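Local coordinates for succinate-semialdehyde dehydrogenase (Streptococcus pyogenes MGAS1882, PDB 4OHT), which probably oxidises succinate semialdehyde to succinate with NADP as the electron acceptor, at residues 123-128 with 148-153. Residues are numbered along the deposited sequence; the frame is centred on the assembly and turned at random.
Sequences GVILAV and VGNPMV. With NAP (NADP nicotinamide-adenine-dinucleotide phosphate), chain C.
N150 meets G123 where the chain, after G149 has closed helix 136-148 in a Schellman motif with positive phi, turns into its next strand. The side chain of N150 points at the other segment; T122 N is the main donor to its OD1, and G123 N adds a longer, nearly straight bond of 3.3 Å to N150 OD1 from above the amide plane. ND2 is held by N145 OD1 and F446 O, so an asparagine, donor and acceptor at once, suits this buried corner. N150 CB lies 3.7 Å from I125 CG1. P151, with no N-H to give, sets its CD against G123 O at 3.6 Å, so the regular backbone bonding starts with P151 O, which accepts I125 N at 2.9 Å. M152 pairs in parallel with I125; extended through CG (chi1 175°), it carries its SD alongside A127 CB, 4.0 Å away, where a small methyl lets the thioether lie close. V153 turns both its N and its O toward strand 124-128: V153 N binds I125 O, and V153 O receives A127 N at 2.9 Å, two bonds that straddle L126. The branched V153 favours the extended backbone, and its CG2 packs 3.7 Å from L126 CD1 on the face away from M152. This is the parallel pairing of a beta-alpha-beta crossover in a Rossmann-like domain: helix 136-148 covers the M152 face, helix 22-41 the V153 face, and strand 200-206 flanks 124-128, whose V128 reaches the adenosine ribose of NADP.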
ATOM      1  N   GLY A 123       6.499  -0.465 -13.442  1.00 25.84           N
ATOM      2  CA  GLY A 123       5.851  -1.058 -14.596  1.00 25.14           C
ATOM      3  C   GLY A 123       4.609  -0.316 -15.044  1.00 27.04           C
ATOM      4  O   GLY A 123       4.453   0.878 -14.775  1.00 26.98           O
ATOM      5  N   VAL A 124       3.723  -1.035 -15.730  1.00 26.02           N
ATOM      6  CA  VAL A 124       2.476  -0.471 -16.227  1.00 25.26           C
ATOM      7  C   VAL A 124       1.435  -0.417 -15.112  1.00 25.51           C
ATOM      8  O   VAL A 124       1.180  -1.413 -14.426  1.00 26.56           O
ATOM      9  CB  VAL A 124       1.916  -1.303 -17.406  1.00 25.66           C
ATOM     10  CG1 VAL A 124       0.607  -0.703 -17.896  1.00 23.40           C
ATOM     11  CG2 VAL A 124       2.931  -1.343 -18.538  1.00 24.26           C
ATOM     12  N   ILE A 125       0.835   0.756 -14.952  1.00 25.19           N
ATOM     13  CA  ILE A 125      -0.165   0.991 -13.925  1.00 24.42           C
ATOM     14  C   ILE A 125      -1.551   1.166 -14.535  1.00 26.45           C
ATOM     15  O   ILE A 125      -1.721   1.896 -15.514  1.00 28.28           O
ATOM     16  CB  ILE A 125       0.161   2.278 -13.125  1.00 23.55           C
ATOM     17  CG1 ILE A 125       1.535   2.160 -12.458  1.00 21.32           C
ATOM     18  CG2 ILE A 125      -0.939   2.542 -12.100  1.00 23.48           C
ATOM     19  CD1 ILE A 125       1.638   1.030 -11.423  1.00 23.57           C
ATOM     20  N   LEU A 126      -2.540   0.496 -13.951  1.00 26.18           N
ATOM     21  CA  LEU A 126      -3.916   0.622 -14.410  1.00 26.88           C
ATOM     22  C   LEU A 126      -4.636   1.601 -13.493  1.00 27.60           C
ATOM     23  O   LEU A 126      -4.566   1.480 -12.267  1.00 27.18           O
ATOM     24  CB  LEU A 126      -4.645  -0.718 -14.350  1.00 27.00           C
ATOM     25  CG  LEU A 126      -6.173  -0.591 -14.431  1.00 27.49           C
ATOM     26  CD1 LEU A 126      -6.577  -0.065 -15.813  1.00 25.20           C
ATOM     27  CD2 LEU A 126      -6.827  -1.948 -14.150  1.00 27.63           C
ATOM     28  N   ALA A 127      -5.325   2.571 -14.088  1.00 27.48           N
ATOM     29  CA  ALA A 127      -6.084   3.553 -13.324  1.00 26.49           C
ATOM     30  C   ALA A 127      -7.554   3.416 -13.702  1.00 26.19           C
ATOM     31  O   ALA A 127      -7.897   3.396 -14.886  1.00 25.02           O
ATOM     32  CB  ALA A 127      -5.590   4.984 -13.630  1.00 25.86           C
ATOM     33  N   VAL A 128      -8.410   3.301 -12.691  1.00 26.50           N
ATOM     34  CA  VAL A 128      -9.852   3.188 -12.890  1.00 28.04           C
ATOM     35  C   VAL A 128     -10.407   4.446 -12.243  1.00 29.12           C
ATOM     36  O   VAL A 128     -10.238   4.647 -11.042  1.00 30.66           O
ATOM     37  CB  VAL A 128     -10.423   1.933 -12.195  1.00 28.76           C
ATOM     38  CG1 VAL A 128     -11.917   1.791 -12.504  1.00 25.99           C
ATOM     39  CG2 VAL A 128      -9.667   0.702 -12.670  1.00 25.62           C
ATOM     40  N   VAL A 148       7.641   9.421 -12.760  1.00 26.88           N
ATOM     41  CA  VAL A 148       8.443   8.324 -12.222  1.00 27.03           C
ATOM     42  C   VAL A 148       8.844   7.378 -13.350  1.00 26.15           C
ATOM     43  O   VAL A 148       9.909   6.761 -13.298  1.00 27.99           O
ATOM     44  CB  VAL A 148       7.693   7.485 -11.122  1.00 29.81           C
ATOM     45  CG1 VAL A 148       7.045   8.401 -10.090  1.00 29.31           C
ATOM     46  CG2 VAL A 148       6.677   6.576 -11.755  1.00 33.42           C
ATOM     47  N   GLY A 149       7.996   7.262 -14.368  1.00 25.10           N
ATOM     48  CA  GLY A 149       8.306   6.376 -15.477  1.00 24.18           C
ATOM     49  C   GLY A 149       7.401   5.156 -15.600  1.00 24.72           C
ATOM     50  O   GLY A 149       7.770   4.179 -16.249  1.00 23.76           O
ATOM     51  N   ASN A 150       6.229   5.194 -14.972  1.00 24.24           N
ATOM     52  CA  ASN A 150       5.286   4.078 -15.060  1.00 24.00           C
ATOM     53  C   ASN A 150       4.253   4.350 -16.161  1.00 24.47           C
ATOM     54  O   ASN A 150       3.420   5.241 -16.020  1.00 23.58           O
ATOM     55  CB  ASN A 150       4.519   3.883 -13.740  1.00 21.76           C
ATOM     56  CG  ASN A 150       5.409   3.452 -12.583  1.00 23.35           C
ATOM     57  OD1 ASN A 150       6.374   2.711 -12.761  1.00 23.28           O
ATOM     58  ND2 ASN A 150       5.064   3.898 -11.378  1.00 25.59           N
ATOM     59  N   PRO A 151       4.299   3.600 -17.277  1.00 24.35           N
ATOM     60  CA  PRO A 151       3.296   3.865 -18.312  1.00 25.35           C
ATOM     61  C   PRO A 151       1.914   3.598 -17.701  1.00 27.93           C
ATOM     62  O   PRO A 151       1.784   2.791 -16.769  1.00 27.30           O
ATOM     63  CB  PRO A 151       3.655   2.860 -19.404  1.00 25.05           C
ATOM     64  CG  PRO A 151       5.151   2.725 -19.249  1.00 25.04           C
ATOM     65  CD  PRO A 151       5.309   2.639 -17.751  1.00 24.26           C
ATOM     66  N   MET A 152       0.885   4.251 -18.225  1.00 28.38           N
ATOM     67  CA  MET A 152      -0.450   4.076 -17.672  1.00 29.79           C
ATOM     68  C   MET A 152      -1.570   3.684 -18.646  1.00 29.42           C
ATOM     69  O   MET A 152      -1.578   4.103 -19.806  1.00 29.10           O
ATOM     70  CB  MET A 152      -0.843   5.365 -16.947  1.00 29.75           C
ATOM     71  CG  MET A 152      -2.257   5.382 -16.407  1.00 34.77           C
ATOM     72  SD  MET A 152      -2.580   6.846 -15.403  1.00 37.08           S
ATOM     73  CE  MET A 152      -1.539   6.473 -13.969  1.00 36.19           C
ATOM     74  N   VAL A 153      -2.501   2.859 -18.166  1.00 27.73           N
ATOM     75  CA  VAL A 153      -3.668   2.473 -18.959  1.00 27.92           C
ATOM     76  C   VAL A 153      -4.863   2.909 -18.127  1.00 28.94           C
ATOM     77  O   VAL A 153      -4.905   2.699 -16.907  1.00 27.53           O
ATOM     78  CB  VAL A 153      -3.739   0.949 -19.287  1.00 28.05           C
ATOM     79  CG1 VAL A 153      -2.641   0.602 -20.283  1.00 25.07           C
ATOM     80  CG2 VAL A 153      -3.632   0.099 -18.020  1.00 27.55           C
TER
HETATM   81  PA  NAP C 501     -18.064   3.713  -9.573  1.00 68.42           P
HETATM   82  O1A NAP C 501     -17.350   2.745  -8.675  1.00 69.22           O
HETATM   83  O2A NAP C 501     -19.424   3.219  -9.877  1.00 69.23           O
HETATM   84  O5B NAP C 501     -17.199   3.869 -10.907  1.00 64.51           O
HETATM   85  C5B NAP C 501     -15.859   4.350 -10.806  1.00 56.00           C
HETATM   86  C4B NAP C 501     -15.064   3.634 -11.866  1.00 49.80           C
HETATM   87  O4B NAP C 501     -14.954   2.232 -11.526  1.00 48.13           O
HETATM   88  C3B NAP C 501     -15.819   3.685 -13.163  1.00 46.04           C
HETATM   89  O3B NAP C 501     -14.870   3.778 -14.220  1.00 41.51           O
HETATM   90  C2B NAP C 501     -16.536   2.386 -13.200  1.00 44.09           C
HETATM   91  O2B NAP C 501     -16.830   1.986 -14.539  1.00 41.53           O
HETATM   92  C1B NAP C 501     -15.522   1.471 -12.614  1.00 45.15           C
HETATM   93  N9A NAP C 501     -16.064   0.265 -12.126  1.00 45.38           N
HETATM   94  C8A NAP C 501     -17.048   0.137 -11.210  1.00 45.14           C
HETATM   95  N7A NAP C 501     -17.245  -1.182 -10.938  1.00 44.42           N
HETATM   96  C5A NAP C 501     -16.364  -1.938 -11.694  1.00 45.11           C
HETATM   97  C6A NAP C 501     -15.996  -3.322 -11.783  1.00 45.31           C
HETATM   98  N6A NAP C 501     -16.680  -4.306 -11.104  1.00 43.85           N
HETATM   99  N1A NAP C 501     -14.959  -3.674 -12.576  1.00 45.86           N
HETATM  100  C2A NAP C 501     -14.293  -2.768 -13.262  1.00 46.15           C
HETATM  101  N3A NAP C 501     -14.598  -1.456 -13.218  1.00 44.74           N
HETATM  102  C4A NAP C 501     -15.609  -1.007 -12.462  1.00 45.46           C
HETATM  103  O3  NAP C 501     -18.183   5.146  -8.909  1.00 72.21           O
HETATM  104  PN  NAP C 501     -18.827   6.394  -9.701  1.00 78.91           P
HETATM  105  O1N NAP C 501     -20.311   6.198  -9.760  1.00 76.94           O
HETATM  106  O2N NAP C 501     -18.255   6.448 -11.102  1.00 75.07           O
HETATM  107  O5D NAP C 501     -18.517   7.671  -8.949  1.00 76.58           O
HETATM  108  P2B NAP C 501     -18.284   2.217 -15.205  1.00 38.32           P
HETATM  109  O1X NAP C 501     -18.237   1.620 -16.590  1.00 37.99           O
HETATM  110  O2X NAP C 501     -19.316   1.511 -14.419  1.00 37.95           O
HETATM  111  O3X NAP C 501     -18.613   3.673 -15.279  1.00 36.22           O